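Local coordinates for protein CurM Sulfotransferase (Moorea producta, PDB 4GBM) that probably transfers a sulfo group from the donor PAPS to an intermediate of curacin biosynthesis, and is seen here with the spent cofactor PAP, at residues Leu162-Tyr167 with Arg220-Val225; Pro166-Glu171 with Asp284-Ile289. The protein carries 2 engineered substitutions. All blocks are in the same frame, centred on the assembly; numbering follows the deposited sequence.

Contact 1 of 2, residues Leu162-Tyr167 with Arg220-Val225; sequences LVRHPY and RYEDLV. With A3P (adenosine-3'-5'-diphosphate), chain G.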
ATOM      1  N   LEU A 162      -0.722  -8.567   0.613  1.00  7.16           N
ATOM      2  CA  LEU A 162       0.727  -8.712   0.481  1.00  7.09           C
ATOM      3  C   LEU A 162       1.336  -8.973   1.855  1.00  7.57           C
ATOM      4  O   LEU A 162       1.125  -8.197   2.788  1.00  7.74           O
ATOM      5  CB  LEU A 162       1.316  -7.445  -0.150  1.00  7.34           C
ATOM      6  CG  LEU A 162       2.838  -7.354  -0.282  1.00  8.52           C
ATOM      7  CD1 LEU A 162       3.414  -8.440  -1.201  1.00  8.81           C
ATOM      8  CD2 LEU A 162       3.212  -5.969  -0.780  1.00 10.09           C
ATOM      9  N   VAL A 163       2.068 -10.081   1.965  1.00  7.44           N
ATOM     10  CA  VAL A 163       2.699 -10.493   3.221  1.00  7.32           C
ATOM     11  C   VAL A 163       4.212 -10.635   3.060  1.00  7.27           C
ATOM     12  O   VAL A 163       4.698 -10.971   1.980  1.00  8.59           O
ATOM     13  CB  VAL A 163       2.101 -11.819   3.789  1.00  8.45           C
ATOM     14  CG1 VAL A 163       0.634 -11.660   4.129  1.00 10.82           C
ATOM     15  CG2 VAL A 163       2.291 -12.987   2.830  1.00  9.52           C
ATOM     16  N   ARG A 164       4.944 -10.351   4.135  1.00  7.31           N
ATOM     17  CA  ARG A 164       6.391 -10.557   4.170  1.00  7.39           C
ATOM     18  C   ARG A 164       6.768 -11.182   5.511  1.00  7.59           C
ATOM     19  O   ARG A 164       6.081 -10.975   6.506  1.00  7.65           O
ATOM     20  CB  ARG A 164       7.132  -9.233   3.941  1.00  7.33           C
ATOM     21  CG  ARG A 164       8.641  -9.410   3.795  1.00  7.49           C
ATOM     22  CD  ARG A 164       9.316  -8.109   3.466  1.00  7.92           C
ATOM     23  NE  ARG A 164      10.734  -8.330   3.193  1.00  7.79           N
ATOM     24  CZ  ARG A 164      11.608  -7.351   2.993  1.00  9.45           C
ATOM     25  NH1 ARG A 164      11.215  -6.087   3.086  1.00  9.06           N
ATOM     26  NH2 ARG A 164      12.876  -7.635   2.717  1.00  8.58           N
ATOM     27  N   HIS A 165       7.855 -11.953   5.525  1.00  7.97           N
ATOM     28  CA  HIS A 165       8.311 -12.617   6.732  1.00  8.01           C
ATOM     29  C   HIS A 165       8.463 -11.603   7.869  1.00  8.07           C
ATOM     30  O   HIS A 165       9.013 -10.517   7.660  1.00  8.63           O
ATOM     31  CB  HIS A 165       9.655 -13.297   6.472  1.00  9.11           C
ATOM     32  CG  HIS A 165      10.041 -14.294   7.519  1.00  9.39           C
ATOM     33  ND1 HIS A 165      10.493 -13.930   8.773  1.00 10.00           N
ATOM     34  CD2 HIS A 165      10.054 -15.647   7.491  1.00 10.95           C
ATOM     35  CE1 HIS A 165      10.751 -15.019   9.475  1.00 11.84           C
ATOM     36  NE2 HIS A 165      10.497 -16.073   8.720  1.00  9.88           N
ATOM     37  N   PRO A 166       7.993 -11.955   9.073  1.00  8.48           N
ATOM     38  CA  PRO A 166       8.073 -10.992  10.176  1.00  8.48           C
ATOM     39  C   PRO A 166       9.505 -10.535  10.518  1.00  8.67           C
ATOM     40  O   PRO A 166       9.695  -9.381  10.903  1.00  8.97           O
ATOM     41  CB  PRO A 166       7.438 -11.752  11.358  1.00  8.84           C
ATOM     42  CG  PRO A 166       7.560 -13.205  10.982  1.00  8.91           C
ATOM     43  CD  PRO A 166       7.365 -13.222   9.495  1.00  8.70           C
ATOM     44  N   TYR A 167      10.499 -11.414  10.384  1.00  8.79           N
ATOM     45  CA  TYR A 167      11.883 -11.019  10.704  1.00  9.29           C
ATOM     46  C   TYR A 167      12.327  -9.879   9.790  1.00  9.84           C
ATOM     47  O   TYR A 167      12.961  -8.916  10.236  1.00  9.48           O
ATOM     48  CB  TYR A 167      12.856 -12.184  10.532  1.00 10.44           C
ATOM     49  CG  TYR A 167      12.818 -13.289  11.562  1.00 11.95           C
ATOM     50  CD1 TYR A 167      11.821 -13.363  12.546  1.00 12.37           C
ATOM     51  CD2 TYR A 167      13.780 -14.300  11.521  1.00 16.15           C
ATOM     52  CE1 TYR A 167      11.803 -14.412  13.469  1.00 13.13           C
ATOM     53  CE2 TYR A 167      13.766 -15.349  12.433  1.00 15.79           C
ATOM     54  CZ  TYR A 167      12.779 -15.396  13.402  1.00 17.87           C
ATOM     55  OH  TYR A 167      12.775 -16.432  14.301  1.00 18.55           O
ATOM     56  N   ARG A 220       3.007 -13.296  -1.535  1.00 10.09           N
ATOM     57  CA  ARG A 220       4.132 -13.293  -0.608  1.00  8.96           C
ATOM     58  C   ARG A 220       5.246 -12.479  -1.235  1.00  8.22           C
ATOM     59  O   ARG A 220       5.635 -12.728  -2.381  1.00  8.67           O
ATOM     60  CB  ARG A 220       4.594 -14.719  -0.326  1.00 11.75           C
ATOM     61  CG  ARG A 220       3.419 -15.622   0.049  1.00 14.91           C
ATOM     62  CD  ARG A 220       3.825 -17.078   0.179  1.00 20.02           C
ATOM     63  NE  ARG A 220       4.526 -17.347   1.430  1.00 20.93           N
ATOM     64  CZ  ARG A 220       3.936 -17.434   2.620  1.00 21.04           C
ATOM     65  NH1 ARG A 220       4.673 -17.697   3.687  1.00 22.09           N
ATOM     66  NH2 ARG A 220       2.617 -17.255   2.755  1.00 22.03           N
ATOM     67  N   TYR A 221       5.750 -11.505  -0.479  1.00  8.02           N
ATOM     68  CA  TYR A 221       6.861 -10.672  -0.938  1.00  8.02           C
ATOM     69  C   TYR A 221       8.008 -11.518  -1.483  1.00  8.39           C
ATOM     70  O   TYR A 221       8.629 -11.179  -2.504  1.00  8.50           O
ATOM     71  CB  TYR A 221       7.375  -9.784   0.204  1.00  7.95           C
ATOM     72  CG  TYR A 221       8.670  -9.095  -0.143  1.00  8.03           C
ATOM     73  CD1 TYR A 221       8.675  -7.928  -0.905  1.00  8.28           C
ATOM     74  CD2 TYR A 221       9.893  -9.627   0.260  1.00  8.34           C
ATOM     75  CE1 TYR A 221       9.868  -7.297  -1.248  1.00  8.10           C
ATOM     76  CE2 TYR A 221      11.098  -9.007  -0.073  1.00  8.53           C
ATOM     77  CZ  TYR A 221      11.077  -7.845  -0.824  1.00  8.41           C
ATOM     78  OH  TYR A 221      12.269  -7.245  -1.142  1.00  9.51           O
ATOM     79  N   GLU A 222       8.305 -12.612  -0.786  1.00  8.83           N
ATOM     80  CA  GLU A 222       9.442 -13.445  -1.155  1.00  9.10           C
ATOM     81  C   GLU A 222       9.251 -14.046  -2.548  1.00 10.00           C
ATOM     82  O   GLU A 222      10.201 -14.091  -3.330  1.00 11.10           O
ATOM     83  CB  GLU A 222       9.697 -14.526  -0.096  1.00  9.41           C
ATOM     84  CG  GLU A 222      10.114 -13.975   1.291  1.00  9.51           C
ATOM     85  CD  GLU A 222       8.964 -13.397   2.116  1.00  8.98           C
ATOM     86  OE1 GLU A 222       7.775 -13.642   1.809  1.00 11.01           O
ATOM     87  OE2 GLU A 222       9.275 -12.690   3.091  1.00  9.26           O
ATOM     88  N   ASP A 223       8.019 -14.471  -2.856  1.00  9.79           N
ATOM     89  CA  ASP A 223       7.660 -14.957  -4.191  1.00  9.91           C
ATOM     90  C   ASP A 223       7.689 -13.811  -5.204  1.00  9.90           C
ATOM     91  O   ASP A 223       8.164 -13.977  -6.330  1.00 10.64           O
ATOM     92  CB  ASP A 223       6.259 -15.578  -4.197  1.00  9.60           C
ATOM     93  CG  ASP A 223       6.161 -16.857  -3.396  1.00 13.45           C
ATOM     94  OD1 ASP A 223       7.198 -17.519  -3.135  1.00 15.13           O
ATOM     95  OD2 ASP A 223       5.008 -17.217  -3.052  1.00 15.42           O
ATOM     96  N   LEU A 224       7.182 -12.644  -4.807  1.00  8.84           N
ATOM     97  CA  LEU A 224       7.143 -11.489  -5.705  1.00  8.69           C
ATOM     98  C   LEU A 224       8.518 -11.142  -6.267  1.00  9.04           C
ATOM     99  O   LEU A 224       8.653 -10.874  -7.465  1.00  9.10           O
ATOM    100  CB  LEU A 224       6.551 -10.263  -4.996  1.00  8.27           C
ATOM    101  CG  LEU A 224       6.477  -8.962  -5.812  1.00  9.44           C
ATOM    102  CD1 LEU A 224       5.546  -9.129  -7.011  1.00 10.89           C
ATOM    103  CD2 LEU A 224       6.025  -7.811  -4.924  1.00  9.28           C
ATOM    104  N   VAL A 225       9.537 -11.142  -5.412  1.00  8.99           N
ATOM    105  CA  VAL A 225      10.859 -10.721  -5.879  1.00  9.26           C
ATOM    106  C   VAL A 225      11.708 -11.855  -6.463  1.00 10.17           C
ATOM    107  O   VAL A 225      12.603 -11.602  -7.282  1.00 11.81           O
ATOM    108  CB  VAL A 225      11.638  -9.887  -4.826  1.00  9.15           C
ATOM    109  CG1 VAL A 225      10.808  -8.671  -4.400  1.00  9.89           C
ATOM    110  CG2 VAL A 225      12.021 -10.737  -3.607  1.00  9.35           C
TER
HETATM  111  P1  A3P G 406      14.017  -1.843   3.147  1.00  8.85           P
HETATM  112  O1P A3P G 406      13.953  -1.165   4.492  1.00 10.34           O
HETATM  113  O2P A3P G 406      14.541  -0.950   2.050  1.00  9.15           O
HETATM  114  O3P A3P G 406      14.641  -3.208   3.204  1.00  9.90           O
HETATM  115  P2  A3P G 406       7.041  -0.813   1.628  1.00  7.32           P
HETATM  116  O4P A3P G 406       5.856  -1.679   1.915  1.00  7.09           O
HETATM  117  O5P A3P G 406       7.407   0.167   2.707  1.00  9.94           O
HETATM  118  O6P A3P G 406       7.003  -0.203   0.252  1.00  6.21           O
HETATM  119  O5' A3P G 406       8.295  -1.835   1.622  1.00  7.15           O
HETATM  120  C5' A3P G 406       9.626  -1.308   1.601  1.00  8.15           C
HETATM  121  C4' A3P G 406      10.545  -2.478   1.346  1.00  7.40           C
HETATM  122  O4' A3P G 406      10.375  -2.908  -0.010  1.00  8.11           O
HETATM  123  C3' A3P G 406      12.010  -2.099   1.431  1.00  7.37           C
HETATM  124  O3' A3P G 406      12.449  -2.100   2.797  1.00  7.70           O
HETATM  125  C2' A3P G 406      12.645  -3.183   0.568  1.00  8.91           C
HETATM  126  O2' A3P G 406      12.957  -4.341   1.347  1.00  9.76           O
HETATM  127  C1' A3P G 406      11.566  -3.553  -0.444  1.00  8.61           C
HETATM  128  N9  A3P G 406      11.927  -3.047  -1.792  1.00  7.38           N
HETATM  129  C8  A3P G 406      11.923  -1.769  -2.226  1.00  8.76           C
HETATM  130  N7  A3P G 406      12.346  -1.684  -3.515  1.00  8.69           N
HETATM  131  C5  A3P G 406      12.630  -2.942  -3.912  1.00  7.18           C
HETATM  132  C6  A3P G 406      13.120  -3.592  -5.151  1.00  7.94           C
HETATM  133  N6  A3P G 406      13.385  -2.844  -6.251  1.00  8.60           N
HETATM  134  N1  A3P G 406      13.277  -4.943  -5.133  1.00  7.82           N
HETATM  135  C2  A3P G 406      12.999  -5.695  -4.044  1.00  8.81           C
HETATM  136  N3  A3P G 406      12.544  -5.166  -2.889  1.00  7.69           N
HETATM  137  C4  A3P G 406      12.345  -3.832  -2.784  1.00  6.37           C
HETATM  138  O   HOH W   1      11.602 -11.216   3.289  1.00  8.86           O

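Contact 2 of 2, residues Pro166-Glu171 with Asp284-Ile289; sequences PYSVIE and DKWKTI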
ATOM      1  N   PRO A 166       7.993 -11.955   9.073  1.00  8.48           N
ATOM      2  CA  PRO A 166       8.073 -10.992  10.176  1.00  8.48           C
ATOM      3  C   PRO A 166       9.505 -10.535  10.518  1.00  8.67           C
ATOM      4  O   PRO A 166       9.695  -9.381  10.903  1.00  8.97           O
ATOM      5  CB  PRO A 166       7.438 -11.752  11.358  1.00  8.84           C
ATOM      6  CG  PRO A 166       7.560 -13.205  10.982  1.00  8.91           C
ATOM      7  CD  PRO A 166       7.365 -13.222   9.495  1.00  8.70           C
ATOM      8  N   TYR A 167      10.499 -11.414  10.384  1.00  8.79           N
ATOM      9  CA  TYR A 167      11.883 -11.019  10.704  1.00  9.29           C
ATOM     10  C   TYR A 167      12.327  -9.879   9.790  1.00  9.84           C
ATOM     11  O   TYR A 167      12.961  -8.916  10.236  1.00  9.48           O
ATOM     12  CB  TYR A 167      12.856 -12.184  10.532  1.00 10.44           C
ATOM     13  CG  TYR A 167      12.818 -13.289  11.562  1.00 11.95           C
ATOM     14  CD1 TYR A 167      11.821 -13.363  12.546  1.00 12.37           C
ATOM     15  CD2 TYR A 167      13.780 -14.300  11.521  1.00 16.15           C
ATOM     16  CE1 TYR A 167      11.803 -14.412  13.469  1.00 13.13           C
ATOM     17  CE2 TYR A 167      13.766 -15.349  12.433  1.00 15.79           C
ATOM     18  CZ  TYR A 167      12.779 -15.396  13.402  1.00 17.87           C
ATOM     19  OH  TYR A 167      12.775 -16.432  14.301  1.00 18.55           O
ATOM     20  N   SER A 168      11.988  -9.993   8.505  1.00  8.56           N
ATOM     21  CA  SER A 168      12.374  -8.998   7.509  1.00  9.07           C
ATOM     22  C   SER A 168      11.681  -7.670   7.776  1.00  9.25           C
ATOM     23  O   SER A 168      12.309  -6.608   7.704  1.00  9.95           O
ATOM     24  CB  SER A 168      12.037  -9.500   6.105  1.00  9.20           C
ATOM     25  OG  SER A 168      12.664 -10.744   5.851  1.00 10.19           O
ATOM     26  N   VAL A 169      10.384  -7.731   8.078  1.00  8.43           N
ATOM     27  CA  VAL A 169       9.622  -6.521   8.360  1.00  8.24           C
ATOM     28  C   VAL A 169      10.143  -5.840   9.622  1.00  8.68           C
ATOM     29  O   VAL A 169      10.328  -4.627   9.636  1.00  9.02           O
ATOM     30  CB  VAL A 169       8.117  -6.819   8.481  1.00  8.59           C
ATOM     31  CG1 VAL A 169       7.361  -5.605   9.037  1.00 10.18           C
ATOM     32  CG2 VAL A 169       7.561  -7.199   7.109  1.00  8.19           C
ATOM     33  N   ILE A 170      10.409  -6.630  10.660  1.00  8.92           N
ATOM     34  CA  ILE A 170      10.877  -6.072  11.933  1.00  9.44           C
ATOM     35  C   ILE A 170      12.242  -5.389  11.781  1.00  9.75           C
ATOM     36  O   ILE A 170      12.421  -4.250  12.231  1.00 10.42           O
ATOM     37  CB  ILE A 170      10.877  -7.126  13.057  1.00  9.93           C
ATOM     38  CG1 ILE A 170       9.435  -7.481  13.423  1.00 10.33           C
ATOM     39  CG2 ILE A 170      11.603  -6.593  14.302  1.00 11.21           C
ATOM     40  CD1 ILE A 170       9.299  -8.796  14.184  1.00 11.98           C
ATOM     41  N   GLU A 171      13.183  -6.065  11.120  1.00  9.67           N
ATOM     42  CA  GLU A 171      14.517  -5.500  10.913  1.00 11.00           C
ATOM     43  C   GLU A 171      14.424  -4.180  10.156  1.00 10.70           C
ATOM     44  O   GLU A 171      15.094  -3.203  10.507  1.00 11.95           O
ATOM     45  CB  GLU A 171      15.401  -6.495  10.154  1.00 11.06           C
ATOM     46  CG  GLU A 171      16.864  -6.078   9.995  1.00 12.07           C
ATOM     47  CD  GLU A 171      17.120  -5.154   8.805  1.00 15.70           C
ATOM     48  OE1 GLU A 171      16.327  -5.160   7.849  1.00 15.34           O
ATOM     49  OE2 GLU A 171      18.131  -4.417   8.831  1.00 16.46           O
ATOM     50  N   ASP A 284      15.326 -13.515   1.064  1.00 13.66           N
ATOM     51  CA  ASP A 284      15.825 -14.524   2.011  1.00 14.85           C
ATOM     52  C   ASP A 284      16.490 -13.949   3.256  1.00 14.75           C
ATOM     53  O   ASP A 284      17.107 -14.696   4.020  1.00 15.30           O
ATOM     54  CB  ASP A 284      16.834 -15.453   1.320  1.00 16.57           C
ATOM     55  CG  ASP A 284      16.184 -16.474   0.397  1.00 21.72           C
ATOM     56  OD1 ASP A 284      14.945 -16.614   0.391  1.00 24.72           O
ATOM     57  OD2 ASP A 284      16.937 -17.156  -0.329  1.00 26.78           O
ATOM     58  N   LYS A 285      16.370 -12.642   3.470  1.00 14.61           N
ATOM     59  CA  LYS A 285      17.037 -11.992   4.605  1.00 14.90           C
ATOM     60  C   LYS A 285      16.630 -12.592   5.943  1.00 14.97           C
ATOM     61  O   LYS A 285      17.440 -12.654   6.866  1.00 15.27           O
ATOM     62  CB  LYS A 285      16.796 -10.485   4.582  1.00 14.94           C
ATOM     63  CG  LYS A 285      17.598  -9.806   3.474  1.00 17.80           C
ATOM     64  CD  LYS A 285      17.226  -8.344   3.308  1.00 19.47           C
ATOM     65  CE  LYS A 285      17.866  -7.472   4.374  1.00 21.84           C
ATOM     66  NZ  LYS A 285      17.814  -6.043   3.951  1.00 16.00           N
ATOM     67  N   TRP A 286      15.389 -13.066   6.024  1.00 12.94           N
ATOM     68  CA  TRP A 286      14.875 -13.690   7.243  1.00 13.61           C
ATOM     69  C   TRP A 286      15.669 -14.925   7.677  1.00 14.00           C
ATOM     70  O   TRP A 286      15.629 -15.303   8.847  1.00 15.28           O
ATOM     71  CB  TRP A 286      13.395 -14.053   7.084  1.00 13.19           C
ATOM     72  CG  TRP A 286      13.126 -15.049   5.994  1.00 13.02           C
ATOM     73  CD1 TRP A 286      12.838 -14.770   4.683  1.00 13.09           C
ATOM     74  CD2 TRP A 286      13.119 -16.483   6.108  1.00 14.75           C
ATOM     75  NE1 TRP A 286      12.647 -15.930   3.984  1.00 14.02           N
ATOM     76  CE2 TRP A 286      12.816 -16.998   4.826  1.00 13.17           C
ATOM     77  CE3 TRP A 286      13.340 -17.382   7.164  1.00 15.89           C
ATOM     78  CZ2 TRP A 286      12.727 -18.370   4.568  1.00 17.22           C
ATOM     79  CZ3 TRP A 286      13.248 -18.750   6.908  1.00 18.39           C
ATOM     80  CH2 TRP A 286      12.950 -19.229   5.614  1.00 18.18           C
ATOM     81  N   LYS A 287      16.383 -15.552   6.742  1.00 14.71           N
ATOM     82  CA  LYS A 287      17.166 -16.742   7.065  1.00 17.04           C
ATOM     83  C   LYS A 287      18.360 -16.422   7.957  1.00 18.32           C
ATOM     84  O   LYS A 287      18.873 -17.307   8.640  1.00 21.04           O
ATOM     85  CB  LYS A 287      17.632 -17.463   5.798  1.00 16.57           C
ATOM     86  CG  LYS A 287      16.501 -18.067   4.976  1.00 16.73           C
ATOM     87  CD  LYS A 287      17.038 -18.763   3.731  1.00 20.00           C
ATOM     88  CE  LYS A 287      15.899 -19.232   2.841  1.00 24.14           C
ATOM     89  NZ  LYS A 287      16.393 -19.823   1.561  1.00 27.19           N
ATOM     90  N   THR A 288      18.797 -15.165   7.949  1.00 17.87           N
ATOM     91  CA  THR A 288      19.999 -14.781   8.699  1.00 20.55           C
ATOM     92  C   THR A 288      19.800 -13.639   9.691  1.00 19.54           C
ATOM     93  O   THR A 288      20.674 -13.401  10.534  1.00 21.65           O
ATOM     94  CB  THR A 288      21.188 -14.433   7.767  1.00 20.33           C
ATOM     95  OG1 THR A 288      20.789 -13.426   6.832  1.00 23.08           O
ATOM     96  CG2 THR A 288      21.681 -15.673   7.023  1.00 25.17           C
ATOM     97  N   ILE A 289      18.665 -12.943   9.602  1.00 17.64           N
ATOM     98  CA  ILE A 289      18.356 -11.872  10.539  1.00 17.27           C
ATOM     99  C   ILE A 289      18.320 -12.430  11.962  1.00 18.92           C
ATOM    100  O   ILE A 289      17.680 -13.453  12.228  1.00 19.54           O
ATOM    101  CB  ILE A 289      17.023 -11.161  10.185  1.00 15.44           C
ATOM    102  CG1 ILE A 289      17.236 -10.220   8.995  1.00 14.17           C
ATOM    103  CG2 ILE A 289      16.490 -10.376  11.379  1.00 15.77           C
ATOM    104  CD1 ILE A 289      15.955  -9.711   8.359  1.00 14.42           C
TER
HETATM  105  O   HOH W   2      19.212  -5.021   6.160  1.00 20.99           O

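Contact 1 of 2, residues Leu162-Tyr167 with Arg220-Val225
Glu222 OE2 takes two hydrogen bonds: His165 N donates to it at 2.9 Å, on the syn side of the carboxylate. The second comes from a water, whose oxygen lies 2.8 Å from Glu222 OE2 and which also accepts from Arg164 NE. The other oxygen, Glu222 OE1, is bonded to Tyr308 OH. A bend at chi2 (77°) brings this carboxylate from the first turn of helix 221-226 across to the loop that follows strand 158-163. Next to it the two parallel strands end together: Val163 bridges Arg220, and Tyr221 N, at the start of the helix, gives Val163 O a nearly straight bond of 2.7 Å. From this shared strand end Arg164 and Tyr221 run out side by side. The arginine is fully extended and lies over one face of the tyrosine ring, with CD above the face and CZ 4.0 Å from the ring centroid in an off-centre cation-pi contact, the two planes 36° apart. Both reach PAP, where Arg164 NH1 bonds O2' of the ribose at 3.0 Å and Tyr221 OH donates to adenine N3 at 2.7 Å, N3 lying in the plane of the tyrosine ring. Arg164 NH1 also donates to Arg42 O, and NH2 to Leu282 O. A leucine in place of Arg164 would probably leave the ribose hydroxyl and the bridging water without this donor, and the tyrosine ring without its cationic cover. The chemistry implies a nucleoside site read at sugar and base by neighbouring side chains, with second-shell Glu222 likely to steady the arginine through water.

Contact 2 of 2, residues Pro166-Glu171 with Asp284-Ile289
Helix 166-175, which follows strand 158-163 of the parallel sheet in this P-loop-type sulfotransferase fold, is flanked at its N-terminal end by a short turn of the loop leading to helix 297-305, and Tyr167 meets Trp286 where the two backbones come nearest. Tyr167 CB and Trp286 CB lie 4.0 Å apart. The edge of the tyrosine ring turns to the turn's backbone, Tyr167 CD2 standing 3.4 Å from Trp286 O. The indole itself leads away from the helix and stacks on His165, which also meets the Tyr167 ring edge-to-face, so the histidine is shared by both aromatics. Three residues after the tryptophan, Ile289 fits against the helix, its CG2 packing on Tyr167 CB. With CG1 anti to its carbonyl carbon (chi1 -76°), this isoleucine points CD1 at the helix: Ile289 CD1 is 3.6 Å from Tyr167 O and 3.7 Å from both Ser168 CA and Glu171 CB. The turn holds its own shape, since Lys285 O accepts from both Thr288 N and Ile289 N. Ser168 OG touches Trp286 CB by packing at 3.6 Å. Glu171 OE1 and Lys285 NZ, opposite in charge, stand 4.3 Å apart, beyond a salt bridge; Glu171 OE1 is bridged to Arg175 instead. The link to the turn runs through one water, which donates to Glu171 OE2 at 2.9 Å and accepts from Lys285 NZ at 2.8 Å.

From the N terminus, the chain first reaches 162-167, where strand 158-163 gives way to helix 166-175, and both contacts start there, sharing Pro166 and Tyr167. Contact 1 closes the shorter loop, through helix 189-208 and edge strand 216-220, to the start of helix 221-226. Contact 2 closes a longer one, ending in the loop before helix 297-305. The closures are staggered: the loop of contact 1 lies almost wholly within that of contact 2, apart from Leu162-His165 at its start. Their centres are 10 Å apart, and Arg164 CB packs on Val169 CG2 at 3.8 Å, joining sheet edge, helix and late loop beside the nucleotide.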